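Local coordinates for protein processed glycerol phosphate lipoteichoic acid synthase 2 (Bacillus subtilis, PDB 2W8D) that belongs to the lipoteichoic acid synthase family and carries a magnesium-bearing sulfatase-type domain of the alkaline phosphatase clan, at residues V37-L42 and H229-S234; K54-F59 and N223-A228. One frame throughout, in Å; residues are numbered along the deposited sequence.

Interaction 1 (V37-L42 and H229-S234); sequences VSLESL and HYLDQS. With MG (magnesium ion), chain C.
The flat peptide group between Leu39 and Glu40 has a methyl of Leu231 over one face, with Leu231 CD2 4.1 Å from Glu40 N. The same methyl lies 4.0 Å from Glu40 O, the start of the next peptide. Both backbone polar atoms of Glu40 have partners beyond the two segments, N with Thr195 OG1 and O with Asn198 ND2, so at this residue the methyl packs against a backbone N and O that are already engaged.

The other flat group, the Glu40 carboxylate, is turned away from Leu231. With CG anti to the backbone N (chi1 -173°) and the chain bent at chi2 (46°), it reaches the magnesium ion through both oxygens, OE1 at 2.2 Å and OE2 at 2.1 Å. The ion sits almost in the plane of CD, OE1 and OE2, as expected of bidentate binding. Ser41 OG donates to the anti lone pair of Glu40 OE2 over 2.7 Å, a second grip that would restrict rotation of the carboxylate. Asp258, His259 and Thr84, modified to phosphothreonine, also belong to this metal site.

Apolar contact is modest and centres on Leu231. Its CG lies anti to the backbone N (chi1 -177°), carrying CD2 from the helix to 4.1 Å from Leu39 CB and 4.5 Å from Leu42 CB. Leu42 closes the type II turn that begins at Leu39, and its CB points toward the helix.

Strand 33-39 runs parallel to its neighbours 189-194 and 251-257, and helix 219-244 packs against it. Ile235, farther along that helix, continues the packing on Leu39 and Val37, while Leu231 also touches Asp171 of helix 171-183 and Leu42 meets Leu60 of helix 58-65.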
loop_
_atom_site.group_PDB
_atom_site.type_symbol
_atom_site.label_atom_id
_atom_site.label_comp_id
_atom_site.label_asym_id
_atom_site.label_seq_id
_atom_site.Cartn_x
_atom_site.Cartn_y
_atom_site.Cartn_z
ATOM N N VAL A 37 -2.334 -6.839 -3.404
ATOM C CA VAL A 37 -3.117 -6.144 -4.429
ATOM C C VAL A 37 -3.140 -4.648 -4.169
ATOM O O VAL A 37 -3.603 -4.208 -3.127
ATOM C CB VAL A 37 -4.587 -6.606 -4.493
ATOM C CG1 VAL A 37 -5.284 -5.902 -5.644
ATOM C CG2 VAL A 37 -4.659 -8.155 -4.623
ATOM N N SER A 38 -2.623 -3.879 -5.119
ATOM C CA SER A 38 -2.675 -2.439 -5.069
ATOM C C SER A 38 -3.951 -1.974 -5.743
ATOM O O SER A 38 -4.109 -2.128 -6.955
ATOM C CB SER A 38 -1.448 -1.863 -5.791
ATOM O OG SER A 38 -1.602 -0.485 -6.085
ATOM N N LEU A 39 -4.853 -1.393 -4.946
ATOM C CA LEU A 39 -6.178 -0.894 -5.367
ATOM C C LEU A 39 -6.068 0.551 -5.787
ATOM O O LEU A 39 -6.085 1.459 -4.936
ATOM C CB LEU A 39 -7.137 -0.983 -4.194
ATOM C CG LEU A 39 -7.299 -2.378 -3.591
ATOM C CD1 LEU A 39 -8.142 -2.353 -2.341
ATOM C CD2 LEU A 39 -7.908 -3.342 -4.605
ATOM N N GLU A 40 -5.938 0.777 -7.086
ATOM C CA GLU A 40 -5.628 2.085 -7.648
ATOM C C GLU A 40 -6.573 3.204 -7.183
ATOM O O GLU A 40 -7.817 3.098 -7.356
ATOM C CB GLU A 40 -5.693 1.990 -9.186
ATOM C CG GLU A 40 -5.231 3.218 -9.957
ATOM C CD GLU A 40 -3.921 3.814 -9.457
ATOM O OE1 GLU A 40 -2.856 3.133 -9.521
ATOM O OE2 GLU A 40 -3.964 4.979 -8.981
ATOM N N SER A 41 -5.976 4.271 -6.627
ATOM C CA SER A 41 -6.673 5.535 -6.334
ATOM C C SER A 41 -7.893 5.375 -5.425
ATOM O O SER A 41 -8.768 6.236 -5.414
ATOM C CB SER A 41 -7.120 6.205 -7.633
ATOM O OG SER A 41 -6.028 6.648 -8.421
ATOM N N LEU A 42 -7.949 4.267 -4.681
ATOM C CA LEU A 42 -9.098 3.955 -3.822
ATOM C C LEU A 42 -8.956 4.503 -2.388
ATOM O O LEU A 42 -8.027 4.144 -1.657
ATOM C CB LEU A 42 -9.327 2.449 -3.799
ATOM C CG LEU A 42 -10.685 2.097 -3.179
ATOM C CD1 LEU A 42 -11.838 2.553 -4.083
ATOM C CD2 LEU A 42 -10.783 0.606 -2.852
ATOM N N HIS A 229 -16.643 0.870 -8.495
ATOM C CA HIS A 229 -17.575 -0.259 -8.492
ATOM C C HIS A 229 -16.993 -1.350 -9.384
ATOM O O HIS A 229 -16.987 -2.493 -8.993
ATOM C CB HIS A 229 -18.978 0.191 -8.961
ATOM C CG HIS A 229 -20.035 -0.882 -8.923
ATOM N ND1 HIS A 229 -20.622 -1.320 -7.755
ATOM C CD2 HIS A 229 -20.640 -1.574 -9.921
ATOM C CE1 HIS A 229 -21.536 -2.237 -8.035
ATOM N NE2 HIS A 229 -21.568 -2.403 -9.342
ATOM N N TYR A 230 -16.443 -0.975 -10.543
ATOM C CA TYR A 230 -15.776 -1.920 -11.421
ATOM C C TYR A 230 -14.569 -2.634 -10.734
ATOM O O TYR A 230 -14.418 -3.882 -10.832
ATOM C CB TYR A 230 -15.382 -1.238 -12.752
ATOM C CG TYR A 230 -14.651 -2.153 -13.719
ATOM C CD1 TYR A 230 -15.355 -2.943 -14.633
ATOM C CD2 TYR A 230 -13.260 -2.264 -13.683
ATOM C CE1 TYR A 230 -14.688 -3.796 -15.503
ATOM C CE2 TYR A 230 -12.587 -3.094 -14.528
ATOM C CZ TYR A 230 -13.313 -3.873 -15.433
ATOM O OH TYR A 230 -12.648 -4.696 -16.269
ATOM N N LEU A 231 -13.717 -1.854 -10.071
ATOM C CA LEU A 231 -12.608 -2.376 -9.260
ATOM C C LEU A 231 -13.127 -3.425 -8.254
ATOM O O LEU A 231 -12.559 -4.504 -8.121
ATOM C CB LEU A 231 -11.888 -1.232 -8.514
ATOM C CG LEU A 231 -10.645 -1.604 -7.678
ATOM C CD1 LEU A 231 -9.696 -2.590 -8.397
ATOM C CD2 LEU A 231 -9.823 -0.392 -7.247
ATOM N N ASP A 232 -14.209 -3.092 -7.571
ATOM C CA ASP A 232 -14.793 -3.984 -6.586
ATOM C C ASP A 232 -15.259 -5.337 -7.174
ATOM O O ASP A 232 -15.027 -6.373 -6.586
ATOM C CB ASP A 232 -15.948 -3.295 -5.894
ATOM C CG ASP A 232 -16.486 -4.089 -4.732
ATOM O OD1 ASP A 232 -15.791 -4.065 -3.684
ATOM O OD2 ASP A 232 -17.596 -4.703 -4.857
ATOM N N GLN A 233 -15.890 -5.320 -8.338
ATOM C CA GLN A 233 -16.230 -6.563 -9.044
ATOM C C GLN A 233 -15.008 -7.384 -9.432
ATOM O O GLN A 233 -15.050 -8.608 -9.369
ATOM C CB GLN A 233 -17.110 -6.267 -10.255
ATOM C CG GLN A 233 -18.450 -5.618 -9.846
ATOM C CD GLN A 233 -19.351 -5.239 -11.024
ATOM O OE1 GLN A 233 -18.877 -4.889 -12.109
ATOM N NE2 GLN A 233 -20.660 -5.308 -10.806
ATOM N N SER A 234 -13.930 -6.717 -9.829
ATOM C CA SER A 234 -12.677 -7.356 -10.199
ATOM C C SER A 234 -12.059 -8.080 -9.021
ATOM O O SER A 234 -11.507 -9.145 -9.192
ATOM C CB SER A 234 -11.654 -6.316 -10.688
ATOM O OG SER A 234 -12.131 -5.543 -11.777
HETATM MG MG MG C . -1.957 4.882 -8.453
#

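Interaction 2 (K54-F59 and N223-A228); sequences KEVTPF and NYFQSA
Apolar contacts carry most of this interface, and Val56 makes them with both of its methyls. CG1, anti to the backbone N (chi1 174°), comes to 3.9 Å from Ala228 CB, while CG2 reaches Phe225 CD1 at the same distance, 3.9 Å. The two branches thus straddle one turn of the helix, touching side chains three residues apart. Val56 meets the Phe225 ring at a slant, and that ring also meets Phe216, their planes at about 50°.

A second kind of contact sets methyls against helix carbonyls. Val56 CG1 approaches Phe225 O to 3.4 Å, the closest approach between the segments, and Thr57 CG2 lies 4.0 Å from Ala228 O. Thr57 CG2 is also within 4.4 Å of Ala228 CB, so the small alanine is met from two consecutive residues.

Polar bonds tie the interface to its surroundings. Val56 O is paired with His229 ND1, one residue past Ala228, and the Val56 backbone bonds with Tyr49. Tyr224 OH, on the same helix, is hydrogen-bonded to the backbone N of Gln43.

The arrangement joins the end of a small antiparallel hairpin, strands 50-51 and 54-55, and the start of helix 58-65 to the long helix 219-244. Helix 219-244 flanks the central, largely parallel sheet, as expected of the alkaline phosphatase-like alpha/beta fold to which the sulfatase family belongs.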
loop_
_atom_site.group_PDB
_atom_site.type_symbol
_atom_site.label_atom_id
_atom_site.label_comp_id
_atom_site.label_asym_id
_atom_site.label_seq_id
_atom_site.Cartn_x
_atom_site.Cartn_y
_atom_site.Cartn_z
ATOM N N LYS A 54 -27.587 1.997 -3.438
ATOM C CA LYS A 54 -26.708 0.942 -3.954
ATOM C C LYS A 54 -25.275 1.151 -3.477
ATOM O O LYS A 54 -24.707 2.232 -3.633
ATOM C CB LYS A 54 -26.712 0.885 -5.495
ATOM C CG LYS A 54 -28.090 0.984 -6.140
ATOM C CD LYS A 54 -28.140 0.301 -7.498
ATOM C CE LYS A 54 -29.585 -0.123 -7.806
ATOM N NZ LYS A 54 -29.623 -1.484 -8.450
ATOM N N GLU A 55 -24.675 0.105 -2.922
ATOM C CA GLU A 55 -23.307 0.178 -2.442
ATOM C C GLU A 55 -22.335 0.298 -3.600
ATOM O O GLU A 55 -22.534 -0.289 -4.659
ATOM C CB GLU A 55 -22.990 -1.043 -1.611
ATOM C CG GLU A 55 -23.833 -1.162 -0.347
ATOM C CD GLU A 55 -23.721 -2.527 0.285
ATOM O OE1 GLU A 55 -22.581 -2.967 0.553
ATOM O OE2 GLU A 55 -24.778 -3.167 0.504
ATOM N N VAL A 56 -21.279 1.076 -3.390
ATOM C CA VAL A 56 -20.294 1.330 -4.412
ATOM C C VAL A 56 -19.311 0.182 -4.398
ATOM O O VAL A 56 -18.960 -0.347 -5.450
ATOM C CB VAL A 56 -19.531 2.672 -4.178
ATOM C CG1 VAL A 56 -18.402 2.821 -5.218
ATOM C CG2 VAL A 56 -20.482 3.864 -4.232
ATOM N N THR A 57 -18.838 -0.209 -3.219
ATOM C CA THR A 57 -17.881 -1.338 -3.162
ATOM C C THR A 57 -18.393 -2.570 -2.338
ATOM O O THR A 57 -17.819 -2.908 -1.291
ATOM C CB THR A 57 -16.489 -0.856 -2.702
ATOM O OG1 THR A 57 -16.599 -0.213 -1.431
ATOM C CG2 THR A 57 -15.910 0.165 -3.693
ATOM N N PRO A 58 -19.488 -3.231 -2.802
ATOM C CA PRO A 58 -20.104 -4.272 -1.959
ATOM C C PRO A 58 -19.187 -5.442 -1.555
ATOM O O PRO A 58 -19.347 -5.987 -0.450
ATOM C CB PRO A 58 -21.288 -4.805 -2.823
ATOM C CG PRO A 58 -20.926 -4.460 -4.255
ATOM C CD PRO A 58 -20.229 -3.061 -4.064
ATOM N N PHE A 59 -18.250 -5.852 -2.410
ATOM C CA PHE A 59 -17.340 -6.924 -1.971
ATOM C C PHE A 59 -16.402 -6.480 -0.851
ATOM O O PHE A 59 -16.228 -7.189 0.149
ATOM C CB PHE A 59 -16.518 -7.524 -3.117
ATOM C CG PHE A 59 -15.880 -8.832 -2.760
ATOM C CD1 PHE A 59 -16.676 -9.980 -2.580
ATOM C CD2 PHE A 59 -14.499 -8.910 -2.553
ATOM C CE1 PHE A 59 -16.103 -11.238 -2.261
ATOM C CE2 PHE A 59 -13.900 -10.125 -2.217
ATOM C CZ PHE A 59 -14.710 -11.324 -2.083
ATOM N N ASN A 223 -17.635 10.113 -11.832
ATOM C CA ASN A 223 -17.212 8.875 -12.510
ATOM C C ASN A 223 -16.333 8.007 -11.624
ATOM O O ASN A 223 -16.135 6.809 -11.884
ATOM C CB ASN A 223 -16.476 9.196 -13.811
ATOM C CG ASN A 223 -17.400 9.759 -14.874
ATOM O OD1 ASN A 223 -18.623 9.655 -14.787
ATOM N ND2 ASN A 223 -16.816 10.376 -15.876
ATOM N N TYR A 224 -15.794 8.619 -10.579
ATOM C CA TYR A 224 -15.035 7.879 -9.595
ATOM C C TYR A 224 -15.822 6.639 -9.132
ATOM O O TYR A 224 -15.265 5.560 -9.048
ATOM C CB TYR A 224 -14.750 8.784 -8.410
ATOM C CG TYR A 224 -13.805 8.190 -7.407
ATOM C CD1 TYR A 224 -12.454 7.955 -7.726
ATOM C CD2 TYR A 224 -14.253 7.853 -6.134
ATOM C CE1 TYR A 224 -11.588 7.401 -6.785
ATOM C CE2 TYR A 224 -13.388 7.305 -5.183
ATOM C CZ TYR A 224 -12.064 7.092 -5.499
ATOM O OH TYR A 224 -11.240 6.579 -4.522
ATOM N N PHE A 225 -17.100 6.828 -8.812
ATOM C CA PHE A 225 -17.898 5.797 -8.171
ATOM C C PHE A 225 -18.145 4.620 -9.081
ATOM O O PHE A 225 -18.238 3.512 -8.583
ATOM C CB PHE A 225 -19.254 6.330 -7.687
ATOM C CG PHE A 225 -19.130 7.451 -6.723
ATOM C CD1 PHE A 225 -18.776 7.203 -5.383
ATOM C CD2 PHE A 225 -19.341 8.767 -7.133
ATOM C CE1 PHE A 225 -18.630 8.256 -4.456
ATOM C CE2 PHE A 225 -19.185 9.827 -6.208
ATOM C CZ PHE A 225 -18.834 9.558 -4.874
ATOM N N GLN A 226 -18.257 4.876 -10.392
ATOM C CA GLN A 226 -18.376 3.837 -11.409
ATOM C C GLN A 226 -17.130 2.986 -11.574
ATOM O O GLN A 226 -17.230 1.762 -11.630
ATOM C CB GLN A 226 -18.720 4.445 -12.766
ATOM C CG GLN A 226 -20.046 5.132 -12.794
ATOM C CD GLN A 226 -20.603 5.237 -14.191
ATOM O OE1 GLN A 226 -19.882 5.062 -15.172
ATOM N NE2 GLN A 226 -21.895 5.521 -14.293
ATOM N N SER A 227 -15.953 3.608 -11.665
ATOM C CA SER A 227 -14.742 2.798 -11.806
ATOM C C SER A 227 -14.364 2.120 -10.498
ATOM O O SER A 227 -13.775 1.041 -10.507
ATOM C CB SER A 227 -13.557 3.554 -12.438
ATOM O OG SER A 227 -13.537 4.878 -11.975
ATOM N N ALA A 228 -14.729 2.728 -9.373
ATOM C CA ALA A 228 -14.537 2.061 -8.081
ATOM C C ALA A 228 -15.413 0.778 -8.014
ATOM O O ALA A 228 -14.965 -0.259 -7.535
ATOM C CB ALA A 228 -14.860 2.993 -6.919
#

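How the interactions relate
Both contacts are buried and share helix 219-244, with centres 9 Å apart. Interaction 1 lies nearer the middle of the chain, its centre about 13 Å from the chain's centre against about 20 Å, and joins the helix to the central sheet beside the metal site; interaction 2 joins it to a peripheral hairpin and helix start. In interaction 1 a leucine methyl from the helix packs on strand-end backbone; in interaction 2 valine and threonine methyls meet helix carbonyls, an alanine and a phenylalanine ring. Metal coordination enters only at interaction 1. Polar bonds tie the two together: Tyr224 OH probably bonds to Ser41 O (2.6 Å), and Asp232 OD2 probably to Phe59 N (2.8 Å).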